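Side-chain contacts in peptide ABC transporter, peptide-binding protein (Thermus thermophilus, PDB 2D5W), which binds oligopeptides, here a pentapeptide, and probably hands them to a membrane ABC transporter as its extracytoplasmic solute-binding component: residues Asn48-Asn53 with Ala596-Ser601; Tyr563-Tyr568 with Gly573-Asn578; Ile356-Pro361 with Leu547-Asn552; Leu275-Gly280 with Ile295-Gly300. All coordinates share one frame; numbering follows the deposited sequence.

Interaction 1: Asn48-Asn53 with Ala596-Ser601; sequences NADSQN and AKYALS
Y598 and D50 are brought together by first torsions of the same kind: in each, CG stands anti to the carbonyl carbon and beside the backbone N (chi1 -47° and -76°), which carries the phenol oxygen up to the carboxylate. Y598 OH donates to D50 OD2 at 2.6 Å. The acceptor lies at the ring edge, in its plane, while the hydroxyl meets the carboxylate from above, 43° out of the carboxylate plane. A49 uses its methyl instead: CB sits over one face of the Y598 ring, offset toward the rim and 4.0 Å from the centroid, a CH-pi contact. On the opposite face K597 folds back on its neighbour, CG lying over the ring centre, and the phenol is sandwiched between two aliphatic groups. A49 and D50 are the middle residues of a type I beta turn closed by S51 N to N48 O at 2.9 Å. N48 OD1 also ties the turn, taking Q52 N at 3.0 Å from above its carbonyl plane and, weakly, D50 N. The carboxylate is on the exposed side of the contact, whereas A49 is buried. W593 packs on both D50 and Y598, and W577 on N48 and A49. The contact thus joins the loop between strands 45-47 and 53-55 to the C-terminal tail, whose L600 is hydrogen-bonded through its backbone to F297 of strand 293-308.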
loop_
_atom_site.group_PDB
_atom_site.type_symbol
_atom_site.label_atom_id
_atom_site.label_comp_id
_atom_site.label_asym_id
_atom_site.label_seq_id
_atom_site.Cartn_x
_atom_site.Cartn_y
_atom_site.Cartn_z
ATOM N N ASN A 48 5.774 15.403 -5.661
ATOM C CA ASN A 48 6.606 15.903 -4.575
ATOM C C ASN A 48 5.922 16.172 -3.240
ATOM O O ASN A 48 4.720 15.969 -3.086
ATOM C CB ASN A 48 7.389 17.145 -5.034
ATOM C CG ASN A 48 6.498 18.339 -5.332
ATOM O OD1 ASN A 48 5.429 18.497 -4.750
ATOM N ND2 ASN A 48 6.958 19.205 -6.231
ATOM N N ALA A 49 6.711 16.632 -2.273
ATOM C CA ALA A 49 6.213 16.909 -0.929
ATOM C C ALA A 49 5.178 18.023 -0.885
ATOM O O ALA A 49 4.400 18.111 0.063
ATOM C CB ALA A 49 7.379 17.239 -0.001
ATOM N N ASP A 50 5.177 18.873 -1.907
ATOM C CA ASP A 50 4.224 19.975 -1.996
ATOM C C ASP A 50 2.960 19.514 -2.717
ATOM O O ASP A 50 2.118 20.329 -3.095
ATOM C CB ASP A 50 4.851 21.154 -2.744
ATOM C CG ASP A 50 5.851 21.921 -1.898
ATOM O OD1 ASP A 50 6.735 22.583 -2.478
ATOM O OD2 ASP A 50 5.746 21.878 -0.652
ATOM N N SER A 51 2.837 18.203 -2.906
ATOM C CA SER A 51 1.684 17.608 -3.574
ATOM C C SER A 51 1.514 18.107 -5.004
ATOM O O SER A 51 0.406 18.434 -5.440
ATOM C CB SER A 51 0.411 17.883 -2.770
ATOM O OG SER A 51 0.511 17.307 -1.481
ATOM N N GLN A 52 2.622 18.153 -5.733
ATOM C CA GLN A 52 2.610 18.602 -7.119
ATOM C C GLN A 52 3.297 17.601 -8.029
ATOM O O GLN A 52 4.309 16.993 -7.658
ATOM C CB GLN A 52 3.356 19.925 -7.269
ATOM C CG GLN A 52 2.982 21.005 -6.287
ATOM C CD GLN A 52 3.924 22.185 -6.375
ATOM O OE1 GLN A 52 5.144 22.021 -6.320
ATOM N NE2 GLN A 52 3.368 23.382 -6.510
ATOM N N ASN A 53 2.748 17.432 -9.225
ATOM C CA ASN A 53 3.369 16.558 -10.204
ATOM C C ASN A 53 4.632 17.284 -10.647
ATOM O O ASN A 53 4.651 18.514 -10.724
ATOM C CB ASN A 53 2.494 16.377 -11.447
ATOM C CG ASN A 53 1.296 15.489 -11.208
ATOM O OD1 ASN A 53 1.335 14.581 -10.382
ATOM N ND2 ASN A 53 0.227 15.729 -11.958
ATOM N N ALA A 596 9.712 20.377 8.528
ATOM C CA ALA A 596 8.789 21.087 9.410
ATOM C C ALA A 596 7.386 21.378 8.878
ATOM O O ALA A 596 6.392 20.999 9.501
ATOM C CB ALA A 596 9.435 22.383 9.890
ATOM N N LYS A 597 7.302 22.037 7.729
ATOM C CA LYS A 597 6.009 22.412 7.159
ATOM C C LYS A 597 5.069 21.267 6.785
ATOM O O LYS A 597 3.873 21.487 6.598
ATOM C CB LYS A 597 6.219 23.308 5.936
ATOM C CG LYS A 597 6.849 22.605 4.747
ATOM C CD LYS A 597 7.036 23.556 3.572
ATOM C CE LYS A 597 8.099 24.602 3.868
ATOM N NZ LYS A 597 9.434 23.980 4.101
ATOM N N TYR A 598 5.596 20.051 6.685
ATOM C CA TYR A 598 4.771 18.901 6.320
ATOM C C TYR A 598 4.477 17.998 7.512
ATOM O O TYR A 598 3.710 17.044 7.399
ATOM C CB TYR A 598 5.473 18.068 5.247
ATOM C CG TYR A 598 6.026 18.873 4.101
ATOM C CD1 TYR A 598 5.181 19.489 3.178
ATOM C CD2 TYR A 598 7.401 19.034 3.946
ATOM C CE1 TYR A 598 5.696 20.247 2.128
ATOM C CE2 TYR A 598 7.925 19.787 2.907
ATOM C CZ TYR A 598 7.071 20.391 2.002
ATOM O OH TYR A 598 7.606 21.147 0.985
ATOM N N ALA A 599 5.088 18.302 8.651
ATOM C CA ALA A 599 4.909 17.489 9.846
ATOM C C ALA A 599 4.052 18.167 10.901
ATOM O O ALA A 599 3.790 19.367 10.829
ATOM C CB ALA A 599 6.269 17.142 10.435
ATOM N N LEU A 600 3.613 17.382 11.880
ATOM C CA LEU A 600 2.809 17.903 12.977
ATOM C C LEU A 600 3.664 18.886 13.766
ATOM O O LEU A 600 4.891 18.768 13.791
ATOM C CB LEU A 600 2.358 16.765 13.895
ATOM C CG LEU A 600 1.348 15.769 13.324
ATOM C CD1 LEU A 600 1.165 14.616 14.298
ATOM C CD2 LEU A 600 0.022 16.473 13.065
ATOM N N SER A 601 3.013 19.853 14.406
ATOM C CA SER A 601 3.706 20.865 15.197
ATOM C C SER A 601 4.757 20.258 16.118
ATOM O O SER A 601 4.593 19.141 16.611
ATOM C CB SER A 601 2.699 21.663 16.028
ATOM O OG SER A 601 1.767 22.331 15.196
#

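Interaction 2: Tyr563-Tyr568 with Gly573-Asn578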
loop_
_atom_site.group_PDB
_atom_site.type_symbol
_atom_site.label_atom_id
_atom_site.label_comp_id
_atom_site.label_asym_id
_atom_site.label_seq_id
_atom_site.Cartn_x
_atom_site.Cartn_y
_atom_site.Cartn_z
ATOM N N TYR A 563 15.739 14.308 2.955
ATOM C CA TYR A 563 15.085 13.041 3.288
ATOM C C TYR A 563 13.818 13.547 3.972
ATOM O O TYR A 563 13.738 13.612 5.201
ATOM C CB TYR A 563 15.930 12.233 4.276
ATOM C CG TYR A 563 15.396 10.838 4.525
ATOM C CD1 TYR A 563 15.773 9.772 3.708
ATOM C CD2 TYR A 563 14.477 10.592 5.544
ATOM C CE1 TYR A 563 15.247 8.494 3.899
ATOM C CE2 TYR A 563 13.944 9.320 5.744
ATOM C CZ TYR A 563 14.330 8.278 4.918
ATOM O OH TYR A 563 13.794 7.024 5.102
ATOM N N VAL A 564 12.838 13.915 3.153
ATOM C CA VAL A 564 11.594 14.504 3.624
ATOM C C VAL A 564 10.364 13.802 3.076
ATOM O O VAL A 564 10.344 13.372 1.921
ATOM C CB VAL A 564 11.555 15.999 3.214
ATOM C CG1 VAL A 564 10.214 16.628 3.565
ATOM C CG2 VAL A 564 12.699 16.736 3.893
ATOM N N ALA A 565 9.338 13.700 3.913
ATOM C CA ALA A 565 8.089 13.064 3.532
ATOM C C ALA A 565 6.920 13.987 3.856
ATOM O O ALA A 565 7.037 14.895 4.681
ATOM C CB ALA A 565 7.929 11.739 4.277
ATOM N N SER A 566 5.797 13.757 3.188
ATOM C CA SER A 566 4.588 14.533 3.424
ATOM C C SER A 566 3.440 13.538 3.342
ATOM O O SER A 566 3.662 12.353 3.113
ATOM C CB SER A 566 4.418 15.621 2.363
ATOM O OG SER A 566 4.161 15.049 1.094
ATOM N N ALA A 567 2.217 14.015 3.525
ATOM C CA ALA A 567 1.058 13.131 3.479
ATOM C C ALA A 567 1.003 12.274 2.217
ATOM O O ALA A 567 0.660 11.093 2.277
ATOM C CB ALA A 567 -0.220 13.947 3.606
ATOM N N TYR A 568 1.356 12.864 1.079
ATOM C CA TYR A 568 1.302 12.141 -0.182
ATOM C C TYR A 568 2.564 12.191 -1.046
ATOM O O TYR A 568 2.504 11.909 -2.242
ATOM C CB TYR A 568 0.096 12.627 -0.997
ATOM C CG TYR A 568 -1.239 12.311 -0.355
ATOM C CD1 TYR A 568 -2.021 13.316 0.211
ATOM C CD2 TYR A 568 -1.732 11.005 -0.340
ATOM C CE1 TYR A 568 -3.268 13.029 0.772
ATOM C CE2 TYR A 568 -2.977 10.706 0.217
ATOM C CZ TYR A 568 -3.739 11.724 0.768
ATOM O OH TYR A 568 -4.984 11.447 1.288
ATOM N N GLY A 573 2.994 8.987 0.407
ATOM C CA GLY A 573 3.408 9.656 1.620
ATOM C C GLY A 573 4.577 9.029 2.337
ATOM O O GLY A 573 4.466 8.606 3.489
ATOM N N TYR A 574 5.699 8.938 1.645
ATOM C CA TYR A 574 6.900 8.410 2.254
ATOM C C TYR A 574 8.114 9.110 1.676
ATOM O O TYR A 574 8.011 9.865 0.706
ATOM C CB TYR A 574 6.988 6.881 2.099
ATOM C CG TYR A 574 6.655 6.292 0.745
ATOM C CD1 TYR A 574 6.251 4.961 0.645
ATOM C CD2 TYR A 574 6.770 7.034 -0.430
ATOM C CE1 TYR A 574 5.971 4.379 -0.586
ATOM C CE2 TYR A 574 6.492 6.458 -1.670
ATOM C CZ TYR A 574 6.094 5.130 -1.738
ATOM O OH TYR A 574 5.822 4.549 -2.955
ATOM N N PRO A 575 9.277 8.920 2.304
ATOM C CA PRO A 575 10.510 9.545 1.831
ATOM C C PRO A 575 11.073 8.760 0.659
ATOM O O PRO A 575 10.595 7.667 0.355
ATOM C CB PRO A 575 11.412 9.474 3.056
ATOM C CG PRO A 575 11.005 8.179 3.675
ATOM C CD PRO A 575 9.499 8.204 3.574
ATOM N N GLY A 576 12.073 9.328 -0.010
ATOM C CA GLY A 576 12.706 8.635 -1.116
ATOM C C GLY A 576 12.182 8.912 -2.513
ATOM O O GLY A 576 12.644 8.296 -3.472
ATOM N N TRP A 577 11.232 9.834 -2.630
ATOM C CA TRP A 577 10.643 10.193 -3.919
ATOM C C TRP A 577 11.558 11.145 -4.698
ATOM O O TRP A 577 11.303 11.462 -5.861
ATOM C CB TRP A 577 9.283 10.857 -3.685
ATOM C CG TRP A 577 9.376 11.980 -2.705
ATOM C CD1 TRP A 577 9.317 11.894 -1.342
ATOM C CD2 TRP A 577 9.676 13.346 -3.005
ATOM N NE1 TRP A 577 9.573 13.120 -0.777
ATOM C CE2 TRP A 577 9.798 14.030 -1.777
ATOM C CE3 TRP A 577 9.863 14.059 -4.197
ATOM C CZ2 TRP A 577 10.098 15.396 -1.707
ATOM C CZ3 TRP A 577 10.161 15.414 -4.125
ATOM C CH2 TRP A 577 10.276 16.066 -2.888
ATOM N N ASN A 578 12.621 11.596 -4.036
ATOM C CA ASN A 578 13.610 12.521 -4.601
ATOM C C ASN A 578 14.973 11.975 -4.191
ATOM O O ASN A 578 15.882 12.731 -3.844
ATOM C CB ASN A 578 13.415 13.904 -3.977
ATOM C CG ASN A 578 13.643 13.895 -2.469
ATOM O OD1 ASN A 578 13.440 12.875 -1.807
ATOM N ND2 ASN A 578 14.057 15.032 -1.920
HETATM O O HOH W 1 12.589 12.059 0.645
#
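The Y563 ring bends back over P575 where an irregular loop doubles back on itself between strands 560-561 and 583-584, with no regular strand pairing; CG anti to the backbone N (chi1 -173°) brings the ring there. The Y563 ring receives the P575 ring obliquely: P575 CB lies over one face, offset toward the rim and 3.8 Å from the centroid, a CH-pi contact, while P575 CG reaches on toward the hydroxyl, 3.3 Å from Y563 OH. The phenol itself is spent elsewhere, on T270 O. With an alanine here, P575 CB would probably lose the flat surface it rests on and T270 O its hydroxyl donor. A565 turns its methyl toward the other limb, CB 3.9 Å from P575 CD. The indole of W577 answers differently, edge first: NE1 donates to V564 O at 2.8 Å with an N-H...O angle of 156°, and the oxygen lies a little off the ring plane. W577 CG stands between the backbone N and the carbonyl carbon (chi1 52°), the torsion that turns NE1 to V564; N578 CG covers one indole face. The bound peptide packs a basic side chain on Y574. Where the limbs close, G573 has no room for a side chain, since a CB would run into A567 O. V564 O has a second partner in water 1, which also bonds N578 OD1 at 2.7 Å and accepts the N-H of G576 N at 2.9 Å.

Interaction 3: Ile356-Pro361 with Leu547-Asn552; sequences IAPVNP and LYFRAN
F549 meets I356, A357 and P358 through one aromatic ring, with no hydrogen bond across the contact. CH-pi contacts carry most of it. P358 CD lies over a face of the F549 ring, 3.6 Å from the centroid and 17° off the normal, and A357 CA rests over the same face at 3.9 Å. Purely apolar touches complete the cover: A357 CB comes to 3.8 Å from F549 CD1, and P358 CG extends along the CD2 side of the ring. F549 CG is anti to the carbonyl carbon (chi1 -65°), a torsion that swings the ring from its strand onto the neighbouring loop. The polar part is small. I356 O approaches F549 CZ at 3.4 Å; this carbonyl is buried here and has no hydrogen-bonding partner in the model. Within the loop, N360 N bonds A357 O at 2.9 Å and closes a type I beta turn with P358 and V359 at its corners, presenting A357 and P358 to the ring. W303 of strand 293-308 also touches F549. That strand pairs antiparallel with 544-557, with a classic beta bulge where L547 and Y548 face E304, and E304 makes a salt bridge with R550. Beyond the loop, I356 packs on F531 and Q535 of helix 524-541, so the loop before helix 374-383 lies between that helix and the F549 ring.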
loop_
_atom_site.group_PDB
_atom_site.type_symbol
_atom_site.label_atom_id
_atom_site.label_comp_id
_atom_site.label_asym_id
_atom_site.label_seq_id
_atom_site.Cartn_x
_atom_site.Cartn_y
_atom_site.Cartn_z
ATOM N N ILE A 356 -11.396 6.387 4.851
ATOM C CA ILE A 356 -10.691 7.513 4.242
ATOM C C ILE A 356 -10.152 8.440 5.330
ATOM O O ILE A 356 -10.915 8.957 6.143
ATOM C CB ILE A 356 -11.635 8.307 3.303
ATOM C CG1 ILE A 356 -12.135 7.391 2.182
ATOM C CG2 ILE A 356 -10.905 9.515 2.729
ATOM C CD1 ILE A 356 -13.108 8.052 1.220
ATOM N N ALA A 357 -8.838 8.648 5.345
ATOM C CA ALA A 357 -8.202 9.495 6.350
ATOM C C ALA A 357 -8.527 10.976 6.174
ATOM O O ALA A 357 -8.770 11.441 5.059
ATOM C CB ALA A 357 -6.688 9.287 6.320
ATOM N N PRO A 358 -8.532 11.735 7.282
ATOM C CA PRO A 358 -8.829 13.171 7.262
ATOM C C PRO A 358 -7.980 14.003 6.297
ATOM O O PRO A 358 -8.434 15.042 5.818
ATOM C CB PRO A 358 -8.625 13.584 8.716
ATOM C CG PRO A 358 -9.068 12.366 9.461
ATOM C CD PRO A 358 -8.430 11.244 8.669
ATOM N N VAL A 359 -6.755 13.565 6.013
ATOM C CA VAL A 359 -5.903 14.315 5.090
ATOM C C VAL A 359 -6.527 14.381 3.700
ATOM O O VAL A 359 -6.179 15.249 2.901
ATOM C CB VAL A 359 -4.479 13.712 4.976
ATOM C CG1 VAL A 359 -3.740 13.865 6.297
ATOM C CG2 VAL A 359 -4.551 12.256 4.568
ATOM N N ASN A 360 -7.442 13.460 3.407
ATOM C CA ASN A 360 -8.129 13.462 2.119
ATOM C C ASN A 360 -9.460 14.196 2.325
ATOM O O ASN A 360 -10.244 13.828 3.197
ATOM C CB ASN A 360 -8.397 12.030 1.646
ATOM C CG ASN A 360 -8.925 11.979 0.226
ATOM O OD1 ASN A 360 -9.854 12.706 -0.129
ATOM N ND2 ASN A 360 -8.340 11.118 -0.595
ATOM N N PRO A 361 -9.734 15.243 1.526
ATOM C CA PRO A 361 -10.990 15.990 1.675
ATOM C C PRO A 361 -12.275 15.172 1.540
ATOM O O PRO A 361 -13.353 15.648 1.899
ATOM C CB PRO A 361 -10.874 17.085 0.613
ATOM C CG PRO A 361 -10.006 16.465 -0.426
ATOM C CD PRO A 361 -8.945 15.767 0.398
ATOM N N LEU A 547 -9.941 1.147 13.013
ATOM C CA LEU A 547 -9.330 1.321 14.328
ATOM C C LEU A 547 -8.878 2.765 14.552
ATOM O O LEU A 547 -9.481 3.483 15.347
ATOM C CB LEU A 547 -8.162 0.342 14.523
ATOM C CG LEU A 547 -8.550 -1.145 14.555
ATOM C CD1 LEU A 547 -7.319 -1.981 14.875
ATOM C CD2 LEU A 547 -9.642 -1.390 15.596
ATOM N N TYR A 548 -7.831 3.201 13.856
ATOM C CA TYR A 548 -7.353 4.572 14.005
ATOM C C TYR A 548 -6.537 5.040 12.808
ATOM O O TYR A 548 -6.050 4.228 12.019
ATOM C CB TYR A 548 -6.527 4.729 15.297
ATOM C CG TYR A 548 -5.396 3.736 15.487
ATOM C CD1 TYR A 548 -5.597 2.529 16.163
ATOM C CD2 TYR A 548 -4.115 4.015 15.010
ATOM C CE1 TYR A 548 -4.542 1.629 16.359
ATOM C CE2 TYR A 548 -3.062 3.123 15.200
ATOM C CZ TYR A 548 -3.279 1.938 15.872
ATOM O OH TYR A 548 -2.224 1.071 16.056
ATOM N N PHE A 549 -6.410 6.357 12.667
ATOM C CA PHE A 549 -5.634 6.952 11.581
ATOM C C PHE A 549 -4.244 7.248 12.132
ATOM O O PHE A 549 -4.101 7.810 13.217
ATOM C CB PHE A 549 -6.291 8.241 11.082
ATOM C CG PHE A 549 -7.636 8.028 10.442
ATOM C CD1 PHE A 549 -7.765 7.232 9.309
ATOM C CD2 PHE A 549 -8.770 8.640 10.964
ATOM C CE1 PHE A 549 -9.011 7.050 8.705
ATOM C CE2 PHE A 549 -10.015 8.464 10.367
ATOM C CZ PHE A 549 -10.135 7.670 9.237
ATOM N N ARG A 550 -3.225 6.876 11.370
ATOM C CA ARG A 550 -1.841 7.032 11.798
ATOM C C ARG A 550 -1.036 8.157 11.180
ATOM O O ARG A 550 -1.371 8.687 10.123
ATOM C CB ARG A 550 -1.093 5.721 11.540
ATOM C CG ARG A 550 -1.595 4.564 12.374
ATOM C CD ARG A 550 -1.064 3.226 11.893
ATOM N NE ARG A 550 0.393 3.182 11.836
ATOM C CZ ARG A 550 1.082 2.088 11.538
ATOM N NH1 ARG A 550 2.408 2.121 11.505
ATOM N NH2 ARG A 550 0.440 0.956 11.274
ATOM N N ALA A 551 0.037 8.506 11.881
ATOM C CA ALA A 551 1.008 9.500 11.441
ATOM C C ALA A 551 2.326 8.740 11.567
ATOM O O ALA A 551 2.550 8.042 12.561
ATOM C CB ALA A 551 1.007 10.715 12.358
ATOM N N ASN A 552 3.187 8.849 10.560
ATOM C CA ASN A 552 4.466 8.148 10.585
ATOM C C ASN A 552 5.555 8.932 11.296
ATOM O O ASN A 552 5.762 10.115 11.022
ATOM C CB ASN A 552 4.981 7.862 9.167
ATOM C CG ASN A 552 4.148 6.839 8.421
ATOM O OD1 ASN A 552 3.643 5.882 9.003
ATOM N ND2 ASN A 552 4.028 7.023 7.111
#

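Interaction 4: Leu275-Gly280 with Ile295-Gly300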
loop_
_atom_site.group_PDB
_atom_site.type_symbol
_atom_site.label_atom_id
_atom_site.label_comp_id
_atom_site.label_asym_id
_atom_site.label_seq_id
_atom_site.Cartn_x
_atom_site.Cartn_y
_atom_site.Cartn_z
ATOM N N LEU A 275 9.251 2.397 12.984
ATOM C CA LEU A 275 8.762 2.550 14.348
ATOM C C LEU A 275 7.310 2.990 14.380
ATOM O O LEU A 275 6.825 3.636 13.453
ATOM C CB LEU A 275 9.605 3.590 15.087
ATOM C CG LEU A 275 11.119 3.383 15.083
ATOM C CD1 LEU A 275 11.799 4.564 15.771
ATOM C CD2 LEU A 275 11.463 2.076 15.782
ATOM N N THR A 276 6.616 2.648 15.458
ATOM C CA THR A 276 5.229 3.052 15.588
ATOM C C THR A 276 5.164 4.380 16.348
ATOM O O THR A 276 6.144 4.805 16.962
ATOM C CB THR A 276 4.386 1.948 16.265
ATOM O OG1 THR A 276 4.980 1.565 17.509
ATOM C CG2 THR A 276 4.320 0.722 15.359
ATOM N N PHE A 277 4.015 5.038 16.283
ATOM C CA PHE A 277 3.812 6.349 16.900
ATOM C C PHE A 277 4.292 6.463 18.345
ATOM O O PHE A 277 5.005 7.407 18.704
ATOM C CB PHE A 277 2.328 6.709 16.814
ATOM C CG PHE A 277 2.025 8.150 17.109
ATOM C CD1 PHE A 277 2.049 9.103 16.095
ATOM C CD2 PHE A 277 1.690 8.553 18.395
ATOM C CE1 PHE A 277 1.740 10.437 16.361
ATOM C CE2 PHE A 277 1.378 9.883 18.671
ATOM C CZ PHE A 277 1.403 10.826 17.651
ATOM N N ASP A 278 3.890 5.506 19.173
ATOM C CA ASP A 278 4.269 5.484 20.579
ATOM C C ASP A 278 5.783 5.423 20.762
ATOM O O ASP A 278 6.335 6.040 21.673
ATOM C CB ASP A 278 3.613 4.288 21.277
ATOM C CG ASP A 278 3.904 2.967 20.579
ATOM O OD1 ASP A 278 4.430 2.046 21.240
ATOM O OD2 ASP A 278 3.601 2.847 19.373
ATOM N N GLN A 279 6.463 4.685 19.895
ATOM C CA GLN A 279 7.910 4.571 20.009
ATOM C C GLN A 279 8.599 5.888 19.671
ATOM O O GLN A 279 9.603 6.249 20.285
ATOM C CB GLN A 279 8.425 3.463 19.094
ATOM C CG GLN A 279 7.862 2.096 19.426
ATOM C CD GLN A 279 8.403 1.021 18.515
ATOM O OE1 GLN A 279 8.259 1.096 17.293
ATOM N NE2 GLN A 279 9.038 0.017 19.101
ATOM N N GLY A 280 8.041 6.607 18.703
ATOM C CA GLY A 280 8.615 7.876 18.296
ATOM C C GLY A 280 8.608 8.916 19.398
ATOM O O GLY A 280 9.405 9.854 19.373
ATOM N N ILE A 295 13.265 14.232 15.347
ATOM C CA ILE A 295 12.128 13.323 15.289
ATOM C C ILE A 295 10.935 14.092 14.742
ATOM O O ILE A 295 10.597 15.164 15.243
ATOM C CB ILE A 295 11.777 12.780 16.689
ATOM C CG1 ILE A 295 13.010 12.117 17.308
ATOM C CG2 ILE A 295 10.621 11.785 16.586
ATOM C CD1 ILE A 295 12.839 11.743 18.767
ATOM N N TRP A 296 10.302 13.541 13.713
ATOM C CA TRP A 296 9.149 14.169 13.076
ATOM C C TRP A 296 7.973 13.210 13.000
ATOM O O TRP A 296 8.162 11.998 12.942
ATOM C CB TRP A 296 9.484 14.586 11.641
ATOM C CG TRP A 296 10.715 15.406 11.489
ATOM C CD1 TRP A 296 11.963 14.965 11.158
ATOM C CD2 TRP A 296 10.812 16.822 11.634
ATOM N NE1 TRP A 296 12.836 16.027 11.081
ATOM C CE2 TRP A 296 12.153 17.178 11.370
ATOM C CE3 TRP A 296 9.894 17.830 11.960
ATOM C CZ2 TRP A 296 12.599 18.505 11.422
ATOM C CZ3 TRP A 296 10.337 19.146 12.011
ATOM C CH2 TRP A 296 11.679 19.471 11.742
ATOM N N PHE A 297 6.764 13.762 12.984
ATOM C CA PHE A 297 5.549 12.963 12.862
ATOM C C PHE A 297 4.803 13.513 11.655
ATOM O O PHE A 297 4.411 14.679 11.637
ATOM C CB PHE A 297 4.701 13.085 14.127
ATOM C CG PHE A 297 5.323 12.437 15.328
ATOM C CD1 PHE A 297 5.053 11.110 15.639
ATOM C CD2 PHE A 297 6.202 13.148 16.136
ATOM C CE1 PHE A 297 5.651 10.499 16.738
ATOM C CE2 PHE A 297 6.808 12.546 17.239
ATOM C CZ PHE A 297 6.530 11.220 17.540
ATOM N N VAL A 298 4.615 12.670 10.646
ATOM C CA VAL A 298 3.957 13.096 9.420
ATOM C C VAL A 298 2.611 12.426 9.198
ATOM O O VAL A 298 2.530 11.213 9.038
ATOM C CB VAL A 298 4.855 12.807 8.193
ATOM C CG1 VAL A 298 4.172 13.273 6.914
ATOM C CG2 VAL A 298 6.200 13.500 8.362
ATOM N N PRO A 299 1.527 13.216 9.200
ATOM C CA PRO A 299 0.205 12.629 8.982
ATOM C C PRO A 299 0.084 12.145 7.540
ATOM O O PRO A 299 0.681 12.718 6.632
ATOM C CB PRO A 299 -0.740 13.789 9.282
ATOM C CG PRO A 299 0.006 14.558 10.321
ATOM C CD PRO A 299 1.404 14.580 9.745
ATOM N N GLY A 300 -0.678 11.080 7.343
ATOM C CA GLY A 300 -0.863 10.548 6.007
ATOM C C GLY A 300 -2.148 9.753 5.957
ATOM O O GLY A 300 -2.886 9.697 6.939
#
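I295 opens the contact by setting CG2 against G280 O, 3.6 Å away; CG2 is anti to the backbone N, and CD1 lies near the same carbonyl. W296, next along the strand, belongs to the sheet and bonds Y554 through its backbone. F297 makes the main contact. Its CG stands anti to the carbonyl carbon (chi1 -68°), and the ring reaches across to the short helical turn 277-280, which is tied at its start by T276 N donating to Q279 OE1 at 2.9 Å, on a lone pair in the carbonyl plane. F297 CD1 comes to 3.5 Å from F277 CE1, and F297 CE1 lies over a face of the F277 ring, offset toward the rim. The two rings meet obliquely, centroids 4.9 Å apart and planes at 55°, neither stacked nor T-shaped. G280 C lies at the edge of the F297 ring, near its plane, 3.6 Å from F297 CZ. A side chain at G280 would be tight there, because a CB would stand only 3.1 Å from F297 CE1. A serine in place of F297 would probably open a gap between strand and helical turn and strip F277 of this cover on one face. Farther on, V298 bonds N552 through the backbone and packs on Y554, both in strand 544-557. Strand 293-308 therefore has strand 544-557 beside it and the C-terminal tail joined at F297 through L600, with helix 255-264 backing L275 and Q279.

In the fold
Interactions 2 and 3 are buried, whereas 1 and 4 are only partly so. Exposure matches chemistry in part: interaction 1 ends in a phenol-carboxylate hydrogen bond whose acceptor, D50, is exposed, while interaction 3 is carried by CH-pi contacts and interaction 4 by an oblique ring pair against a glycine backbone. Interaction 2 mixes both, its indole bond and water lying inside. Interactions 3 and 4 share one sheet, strands 544-557 and 293-308 being joined by N552 O and V298 N. Interaction 1 meets interaction 4 where L600 N bonds F297 O, and interaction 2 where N48 packs on W577. Y568 of interaction 2 touches V359 and N360 of interaction 3, linking all four.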